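Local coordinates for protein probable glutamine synthetase (PDB 4HPP) that belongs to the glutamine synthetase family, pairing an N-terminal domain with a catalytic domain that holds magnesium and glutamic acid in a six-chain assembly, at residues Thr49-Ile54 with Arg421-Leu426; Ser57-Ser62 with Leu413-Ala418; Ala282-Ser287 with Asp337-Pro342. All coordinates share one frame; numbering follows the deposited sequence.

Interaction 1 of 3, residues Thr49-Ile54 with Arg421-Leu426; sequences TPQDLI and RHELAL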
loop_
_atom_site.group_PDB
_atom_site.type_symbol
_atom_site.label_atom_id
_atom_site.label_comp_id
_atom_site.label_asym_id
_atom_site.label_seq_id
_atom_site.Cartn_x
_atom_site.Cartn_y
_atom_site.Cartn_z
ATOM N N THR A 49 31.277 -25.326 -16.193
ATOM C CA THR A 49 31.376 -25.700 -14.789
ATOM C C THR A 49 30.185 -25.108 -14.045
ATOM O O THR A 49 29.489 -24.269 -14.590
ATOM C CB THR A 49 32.682 -25.152 -14.124
ATOM O OG1 THR A 49 32.731 -23.729 -14.259
ATOM C CG2 THR A 49 33.912 -25.773 -14.739
ATOM N N PRO A 50 29.971 -25.508 -12.772
ATOM C CA PRO A 50 28.878 -24.827 -12.078
ATOM C C PRO A 50 28.977 -23.292 -12.053
ATOM O O PRO A 50 27.961 -22.600 -11.981
ATOM C CB PRO A 50 28.940 -25.433 -10.679
ATOM C CG PRO A 50 29.440 -26.846 -10.908
ATOM C CD PRO A 50 30.400 -26.745 -12.073
ATOM N N GLN A 51 30.183 -22.758 -12.161
ATOM C CA GLN A 51 30.393 -21.319 -12.035
ATOM C C GLN A 51 30.300 -20.634 -13.387
ATOM O O GLN A 51 30.626 -19.461 -13.520
ATOM C CB GLN A 51 31.722 -21.012 -11.338
ATOM C CG GLN A 51 31.807 -21.580 -9.933
ATOM C CD GLN A 51 32.091 -23.085 -9.907
ATOM O OE1 GLN A 51 32.479 -23.697 -10.923
ATOM N NE2 GLN A 51 31.867 -23.700 -8.739
ATOM N N ASP A 52 29.852 -21.398 -14.375
ATOM C CA ASP A 52 29.560 -20.904 -15.727
ATOM C C ASP A 52 30.770 -20.577 -16.580
ATOM O O ASP A 52 30.669 -19.807 -17.535
ATOM C CB ASP A 52 28.520 -19.755 -15.704
ATOM C CG ASP A 52 27.047 -20.282 -15.732
ATOM O OD1 ASP A 52 26.863 -21.523 -15.936
ATOM O OD2 ASP A 52 26.113 -19.460 -15.556
ATOM N N LEU A 53 31.907 -21.189 -16.257
ATOM C CA LEU A 53 33.146 -20.953 -17.014
ATOM C C LEU A 53 33.531 -22.185 -17.792
ATOM O O LEU A 53 33.329 -23.310 -17.351
ATOM C CB LEU A 53 34.308 -20.460 -16.112
ATOM C CG LEU A 53 34.116 -18.967 -15.766
ATOM C CD1 LEU A 53 34.630 -18.574 -14.382
ATOM C CD2 LEU A 53 34.641 -18.039 -16.874
ATOM N N ILE A 54 34.056 -21.938 -18.975
ATOM C CA ILE A 54 34.706 -22.936 -19.793
ATOM C C ILE A 54 36.237 -22.668 -19.774
ATOM O O ILE A 54 36.683 -21.496 -19.851
ATOM C CB ILE A 54 34.160 -22.828 -21.217
ATOM C CG1 ILE A 54 32.720 -23.375 -21.265
ATOM C CG2 ILE A 54 35.037 -23.602 -22.174
ATOM C CD1 ILE A 54 31.873 -22.842 -22.414
ATOM N N ARG A 421 37.899 -30.732 -12.834
ATOM C CA ARG A 421 39.190 -30.144 -12.438
ATOM C C ARG A 421 39.047 -28.629 -12.377
ATOM O O ARG A 421 39.509 -27.936 -11.390
ATOM C CB ARG A 421 40.264 -30.475 -13.502
ATOM C CG ARG A 421 40.802 -31.897 -13.470
ATOM C CD ARG A 421 41.276 -32.274 -12.051
ATOM N NE ARG A 421 41.445 -33.725 -11.937
ATOM C CZ ARG A 421 41.589 -34.387 -10.794
ATOM N NH1 ARG A 421 41.592 -33.737 -9.647
ATOM N NH2 ARG A 421 41.733 -35.707 -10.810
ATOM N N HIS A 422 38.401 -28.141 -13.452
ATOM C CA HIS A 422 38.190 -26.747 -13.652
ATOM C C HIS A 422 37.240 -26.204 -12.627
ATOM O O HIS A 422 37.458 -25.103 -12.060
ATOM C CB HIS A 422 37.753 -26.466 -15.068
ATOM C CG HIS A 422 37.585 -24.994 -15.350
ATOM N ND1 HIS A 422 36.866 -24.528 -16.390
ATOM C CD2 HIS A 422 38.052 -23.871 -14.650
ATOM C CE1 HIS A 422 36.879 -23.173 -16.358
ATOM N NE2 HIS A 422 37.614 -22.783 -15.291
ATOM N N GLU A 423 36.199 -26.974 -12.333
ATOM C CA GLU A 423 35.322 -26.588 -11.261
ATOM C C GLU A 423 36.148 -26.496 -9.974
ATOM O O GLU A 423 36.063 -25.503 -9.259
ATOM C CB GLU A 423 34.155 -27.564 -11.111
ATOM C CG GLU A 423 33.281 -27.209 -9.926
ATOM C CD GLU A 423 32.244 -28.261 -9.594
ATOM O OE1 GLU A 423 31.893 -28.359 -8.401
ATOM O OE2 GLU A 423 31.767 -28.963 -10.509
ATOM N N LEU A 424 36.965 -27.502 -9.675
ATOM C CA LEU A 424 37.720 -27.425 -8.414
ATOM C C LEU A 424 38.836 -26.381 -8.435
ATOM O O LEU A 424 39.062 -25.709 -7.426
ATOM C CB LEU A 424 38.126 -28.793 -7.845
ATOM C CG LEU A 424 39.126 -29.758 -8.445
ATOM C CD1 LEU A 424 40.519 -29.551 -7.838
ATOM C CD2 LEU A 424 38.640 -31.175 -8.168
ATOM N N ALA A 425 39.482 -26.179 -9.586
ATOM C CA ALA A 425 40.326 -24.966 -9.727
ATOM C C ALA A 425 39.510 -23.766 -9.266
ATOM O O ALA A 425 39.951 -23.028 -8.380
ATOM C CB ALA A 425 40.859 -24.729 -11.149
ATOM N N LEU A 426 38.309 -23.571 -9.813
ATOM C CA LEU A 426 37.649 -22.305 -9.535
ATOM C C LEU A 426 37.333 -22.103 -8.061
ATOM O O LEU A 426 37.066 -20.976 -7.634
ATOM C CB LEU A 426 36.423 -22.091 -10.406
ATOM C CG LEU A 426 36.708 -21.862 -11.895
ATOM C CD1 LEU A 426 35.464 -22.223 -12.721
ATOM C CD2 LEU A 426 37.191 -20.421 -12.132
#

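Interaction 2 of 3, residues Ser57-Ser62 with Leu413-Ala418; sequences SSPWGS and LDTYLA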
loop_
_atom_site.group_PDB
_atom_site.type_symbol
_atom_site.label_atom_id
_atom_site.label_comp_id
_atom_site.label_asym_id
_atom_site.label_seq_id
_atom_site.Cartn_x
_atom_site.Cartn_y
_atom_site.Cartn_z
ATOM N N SER A 57 40.973 -26.164 -21.764
ATOM C CA SER A 57 41.108 -27.640 -21.636
ATOM C C SER A 57 39.936 -28.448 -22.199
ATOM O O SER A 57 39.944 -29.677 -22.138
ATOM C CB SER A 57 41.289 -28.042 -20.164
ATOM O OG SER A 57 40.037 -28.057 -19.485
ATOM N N SER A 58 38.923 -27.749 -22.710
ATOM C CA SER A 58 37.759 -28.353 -23.356
ATOM C C SER A 58 38.133 -28.986 -24.687
ATOM O O SER A 58 38.955 -28.433 -25.411
ATOM C CB SER A 58 36.710 -27.277 -23.620
ATOM O OG SER A 58 35.775 -27.731 -24.580
ATOM N N PRO A 59 37.521 -30.133 -25.027
ATOM C CA PRO A 59 37.793 -30.712 -26.332
ATOM C C PRO A 59 36.984 -30.052 -27.441
ATOM O O PRO A 59 37.171 -30.412 -28.616
ATOM C CB PRO A 59 37.354 -32.188 -26.181
ATOM C CG PRO A 59 36.958 -32.372 -24.759
ATOM C CD PRO A 59 36.634 -30.995 -24.236
ATOM N N TRP A 60 36.128 -29.090 -27.083
ATOM C CA TRP A 60 35.022 -28.692 -27.973
ATOM C C TRP A 60 35.119 -27.362 -28.663
ATOM O O TRP A 60 34.303 -27.079 -29.555
ATOM C CB TRP A 60 33.665 -28.836 -27.269
ATOM C CG TRP A 60 33.427 -30.230 -26.757
ATOM C CD1 TRP A 60 33.292 -30.635 -25.442
ATOM C CD2 TRP A 60 33.330 -31.476 -27.557
ATOM N NE1 TRP A 60 33.110 -32.005 -25.370
ATOM C CE2 TRP A 60 33.129 -32.564 -26.594
ATOM C CE3 TRP A 60 33.390 -31.784 -28.936
ATOM C CZ2 TRP A 60 33.006 -33.886 -26.993
ATOM C CZ3 TRP A 60 33.256 -33.130 -29.327
ATOM C CH2 TRP A 60 33.080 -34.154 -28.376
ATOM N N GLY A 61 36.104 -26.545 -28.282
ATOM C CA GLY A 61 36.380 -25.292 -28.991
ATOM C C GLY A 61 36.615 -25.532 -30.482
ATOM O O GLY A 61 37.152 -26.579 -30.883
ATOM N N SER A 62 36.222 -24.558 -31.304
ATOM C CA SER A 62 36.115 -24.744 -32.759
ATOM C C SER A 62 34.937 -25.658 -33.103
ATOM O O SER A 62 33.848 -25.156 -33.418
ATOM C CB SER A 62 37.422 -25.260 -33.390
ATOM O OG SER A 62 37.196 -25.731 -34.712
ATOM N N LEU A 413 33.932 -38.617 -20.902
ATOM C CA LEU A 413 34.772 -38.789 -19.769
ATOM C C LEU A 413 35.777 -37.617 -19.714
ATOM O O LEU A 413 35.903 -36.959 -18.662
ATOM C CB LEU A 413 35.402 -40.179 -19.833
ATOM C CG LEU A 413 36.406 -40.627 -18.783
ATOM C CD1 LEU A 413 35.882 -40.454 -17.351
ATOM C CD2 LEU A 413 36.740 -42.073 -19.112
ATOM N N ASP A 414 36.397 -37.326 -20.871
ATOM C CA ASP A 414 37.359 -36.221 -21.063
ATOM C C ASP A 414 36.733 -34.910 -20.734
ATOM O O ASP A 414 37.333 -34.087 -19.984
ATOM C CB ASP A 414 37.820 -36.097 -22.522
ATOM C CG ASP A 414 38.738 -37.218 -22.974
ATOM O OD1 ASP A 414 38.727 -38.342 -22.402
ATOM O OD2 ASP A 414 39.469 -36.962 -23.948
ATOM N N THR A 415 35.544 -34.685 -21.309
ATOM C CA THR A 415 34.884 -33.393 -21.098
ATOM C C THR A 415 34.407 -33.219 -19.642
ATOM O O THR A 415 34.568 -32.137 -19.036
ATOM C CB THR A 415 33.892 -33.039 -22.217
ATOM O OG1 THR A 415 32.790 -32.293 -21.694
ATOM C CG2 THR A 415 33.403 -34.270 -22.926
ATOM N N TYR A 416 33.956 -34.325 -19.055
ATOM C CA TYR A 416 33.605 -34.364 -17.637
ATOM C C TYR A 416 34.809 -34.171 -16.748
ATOM O O TYR A 416 34.844 -33.282 -15.878
ATOM C CB TYR A 416 32.912 -35.682 -17.283
ATOM C CG TYR A 416 32.304 -35.634 -15.908
ATOM C CD1 TYR A 416 33.021 -36.047 -14.780
ATOM C CD2 TYR A 416 31.032 -35.108 -15.710
ATOM C CE1 TYR A 416 32.470 -35.971 -13.507
ATOM C CE2 TYR A 416 30.479 -35.033 -14.441
ATOM C CZ TYR A 416 31.190 -35.469 -13.354
ATOM O OH TYR A 416 30.633 -35.389 -12.115
ATOM N N LEU A 417 35.803 -35.020 -16.959
ATOM C CA LEU A 417 37.017 -34.975 -16.160
ATOM C C LEU A 417 37.722 -33.639 -16.211
ATOM O O LEU A 417 38.272 -33.180 -15.215
ATOM C CB LEU A 417 37.992 -36.036 -16.652
ATOM C CG LEU A 417 37.865 -37.463 -16.135
ATOM C CD1 LEU A 417 39.029 -38.238 -16.709
ATOM C CD2 LEU A 417 37.854 -37.538 -14.604
ATOM N N ALA A 418 37.705 -33.008 -17.373
ATOM C CA ALA A 418 38.309 -31.677 -17.499
ATOM C C ALA A 418 37.453 -30.603 -16.883
ATOM O O ALA A 418 37.959 -29.721 -16.116
ATOM C CB ALA A 418 38.578 -31.361 -18.938
#

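Interaction 3 of 3, residues Ala282-Ser287 with Asp337-Pro342; sequences APTAAS and DATTCP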
loop_
_atom_site.group_PDB
_atom_site.type_symbol
_atom_site.label_atom_id
_atom_site.label_comp_id
_atom_site.label_asym_id
_atom_site.label_seq_id
_atom_site.Cartn_x
_atom_site.Cartn_y
_atom_site.Cartn_z
ATOM N N ALA A 282 28.093 -37.770 -6.431
ATOM C CA ALA A 282 28.318 -36.616 -5.530
ATOM C C ALA A 282 29.367 -35.711 -6.185
ATOM O O ALA A 282 30.473 -35.590 -5.674
ATOM C CB ALA A 282 28.767 -37.077 -4.143
ATOM N N PRO A 283 29.008 -35.068 -7.316
ATOM C CA PRO A 283 29.960 -34.623 -8.301
ATOM C C PRO A 283 30.378 -33.204 -8.134
ATOM O O PRO A 283 31.009 -32.671 -9.036
ATOM C CB PRO A 283 29.157 -34.696 -9.599
ATOM C CG PRO A 283 27.720 -34.664 -9.180
ATOM C CD PRO A 283 27.666 -34.613 -7.686
ATOM N N THR A 284 30.013 -32.550 -7.049
ATOM C CA THR A 284 30.509 -31.171 -6.943
ATOM C C THR A 284 31.364 -31.005 -5.710
ATOM O O THR A 284 31.299 -31.819 -4.765
ATOM C CB THR A 284 29.402 -30.100 -6.910
ATOM O OG1 THR A 284 28.538 -30.351 -5.806
ATOM C CG2 THR A 284 28.597 -30.098 -8.202
ATOM N N ALA A 285 32.147 -29.933 -5.716
ATOM C CA ALA A 285 33.020 -29.615 -4.580
ATOM C C ALA A 285 32.211 -29.559 -3.257
ATOM O O ALA A 285 32.653 -30.113 -2.237
ATOM C CB ALA A 285 33.788 -28.308 -4.839
ATOM N N ALA A 286 31.017 -28.936 -3.299
ATOM C CA ALA A 286 30.118 -28.857 -2.137
ATOM C C ALA A 286 29.573 -30.206 -1.700
ATOM O O ALA A 286 29.019 -30.310 -0.591
ATOM C CB ALA A 286 28.969 -27.885 -2.375
ATOM N N SER A 287 29.736 -31.234 -2.546
ATOM C CA SER A 287 29.169 -32.538 -2.235
ATOM C C SER A 287 29.882 -33.169 -1.050
ATOM O O SER A 287 29.277 -33.944 -0.268
ATOM C CB SER A 287 29.194 -33.459 -3.441
ATOM O OG SER A 287 28.269 -33.024 -4.426
ATOM N N ASP A 337 23.316 -36.562 -4.470
ATOM C CA ASP A 337 22.764 -35.250 -4.147
ATOM C C ASP A 337 22.220 -34.572 -5.414
ATOM O O ASP A 337 22.318 -35.156 -6.537
ATOM C CB ASP A 337 23.754 -34.384 -3.359
ATOM C CG ASP A 337 25.041 -34.084 -4.106
ATOM O OD1 ASP A 337 26.132 -34.402 -3.564
ATOM O OD2 ASP A 337 24.997 -33.489 -5.200
ATOM N N ALA A 338 21.589 -33.401 -5.268
ATOM C CA ALA A 338 20.924 -32.786 -6.447
ATOM C C ALA A 338 21.841 -31.985 -7.387
ATOM O O ALA A 338 21.366 -31.430 -8.394
ATOM C CB ALA A 338 19.757 -31.952 -6.013
ATOM N N THR A 339 23.143 -31.897 -7.067
ATOM C CA THR A 339 24.098 -31.259 -7.968
ATOM C C THR A 339 24.417 -32.210 -9.120
ATOM O O THR A 339 25.074 -31.829 -10.092
ATOM C CB THR A 339 25.429 -30.853 -7.275
ATOM O OG1 THR A 339 26.087 -32.024 -6.806
ATOM C CG2 THR A 339 25.175 -29.949 -6.121
ATOM N N THR A 340 23.935 -33.441 -9.034
ATOM C CA THR A 340 24.098 -34.379 -10.179
ATOM C C THR A 340 23.267 -34.089 -11.408
ATOM O O THR A 340 22.373 -33.274 -11.376
ATOM C CB THR A 340 23.692 -35.807 -9.813
ATOM O OG1 THR A 340 22.325 -35.801 -9.371
ATOM C CG2 THR A 340 24.631 -36.310 -8.752
ATOM N N CYS A 341 23.609 -34.768 -12.498
ATOM C CA CYS A 341 22.753 -34.888 -13.666
ATOM C C CYS A 341 21.946 -36.223 -13.591
ATOM O O CYS A 341 22.462 -37.284 -13.876
ATOM C CB CYS A 341 23.583 -34.733 -14.954
ATOM S SG CYS A 341 22.758 -35.431 -16.411
ATOM N N PRO A 342 20.672 -36.183 -13.182
ATOM C CA PRO A 342 19.913 -37.469 -12.984
ATOM C C PRO A 342 20.273 -38.643 -13.933
ATOM O O PRO A 342 20.496 -39.771 -13.474
ATOM C CB PRO A 342 18.461 -37.037 -13.176
ATOM C CG PRO A 342 18.437 -35.603 -12.751
ATOM C CD PRO A 342 19.843 -35.008 -12.824
#

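Interaction 1 of 3, residues Thr49-Ile54 with Arg421-Leu426
Thr49 meets the helix with its methyl, CG2 lying 3.6 Å from His422 ND1 and 3.5 Å from the backbone N of Glu423. The imidazole, swung away from its backbone N (chi1 -177°), is met obliquely by this methyl and by the backbone of Leu53 and Ile54; its CE1 comes within 3.5 Å of Ile54 C. One turn on, Leu426 reaches back to the loop, its CD2 packing 3.9 Å from Leu53 CD1 and its CD1 near the Thr49 hydroxyl. Glu423 stretches across the Pro50 ring at about a right angle, and its CG comes up beside the Gln51 amide, 3.7 Å from Gln51 OE1. The polar ends are held from outside: Lys420 forms a salt bridge with Glu423 OE2, its OE1 probably accepts from Ala285 N, and Tyr439 bonds Gln51 NE2. Within the loop, Leu53 O takes two donors, Thr49 N and Thr49 OG1, the hydroxyl approaching on a lone pair at 3.2 Å. Asp52 pairs with Arg22 and also reaches a second subunit, O bonding its Tyr181 and OD2 its Ala147. Through the type I beta turn from Thr49 to Asp52 the N-terminal domain rests, in part, on helix 410-427 of the catalytic domain.

Interaction 2 of 3, residues Ser57-Ser62 with Leu413-Ala418
Ser57 opens the contact by bringing OG to 3.7 Å from Ala418 CB, a hydroxyl resting against a methyl. Its chi1 of 80° turns OG to the side where the helix runs. Ser58 shapes the loop from within: its OG accepts from Trp60 N at 2.9 Å, with an N-H...O angle of 159°, making an ST turn, and is also hydrogen-bonded to Ser47 OG. Pro59, carried inside that turn, lays the CG and CD side of its ring across Thr415, CD standing 4.0 Å from Thr415 CB, while CG brushes Asp414 CB more loosely. The indole of Trp60 comes to Thr415 edge-on: NE1 is 3.3 Å from Thr415 CG2, and the methyl sits near the ring plane. Pro59 CB lies 4.2 Å above one face of the indole, toward its rim, and the Trp104 ring meets it with planes about 60° apart. No hydrogen bond joins 57-62 to 413-418. The loop is therefore held on helix 410-427 by van der Waals packing of a serine hydroxyl, a proline ring and an indole edge on Thr415 and Ala418, while the hydrogen bonds of Ser57 and Ser58 stay inside the loop.

Interaction 3 of 3, residues Ala282-Ser287 with Asp337-Pro342
Ser287 and Asp337 find each other through their first torsions: chi1 of -70° lays the serine OG beside its own backbone N, while 61° tucks the aspartate CG between backbone N and carbonyl carbon. The hydroxyl of Ser287 then donates to Asp337 OD1 at 2.7 Å, arriving on the syn side and 18° out of the carboxylate plane. That same OG accepts from Thr284 N at 3.2 Å, which ties the start of the 284-287 turn to the bond across the contact; Ser287 N closes the turn by donating to Thr284 O. The other carboxylate oxygen, OD2, serves its own segment, taking Thr339 N on its anti lone pair in an Asx turn. Thr284 and Thr339 point at each other tip to tip, their OG1 atoms 3.1 Å apart, though Ser287 OG is a rival partner for the Thr284 hydroxyl. Beside this polar cluster the Pro283 ring fills the flank: CD lies 3.2 Å from Thr339 OG1, and CG packs 3.5 Å from Thr340 CG2, the two side chains crossing at about a right angle. Thr340 OG1 in turn donates to Asp337 O at 2.9 Å, almost straight off the end of the carbonyl. Every touching residue is buried, so the polar groups probably find much of their bonding in one another. Pro224 packs on both Asp337 and Thr339, and Tyr443 on Thr339. The site is a junction of two turns in the catalytic domain, where the loop after helix 261-281 meets the type I turn after strand 330-336; the Asp337 side chain is about 7 Å from bound glutamic acid.

In the fold
Helix 410-427 ties the set together. Interactions 1 and 2 share it, their centres about 12 Å apart, and successive parts of the loop between strands 39-41 and 66-78 lie along it. Interaction 3 has its centre about 13 Å from that of interaction 1 and 19 Å from that of interaction 2. It reaches the same helix through Glu423 and through Tyr416, which packs on Pro283. In sequence the order is 49-54, 57-62, 282-287, 337-342, 413-418, 421-426, so each closure encloses the next. The helix thus joins the N-terminal domain to turns beside the glutamic acid pocket.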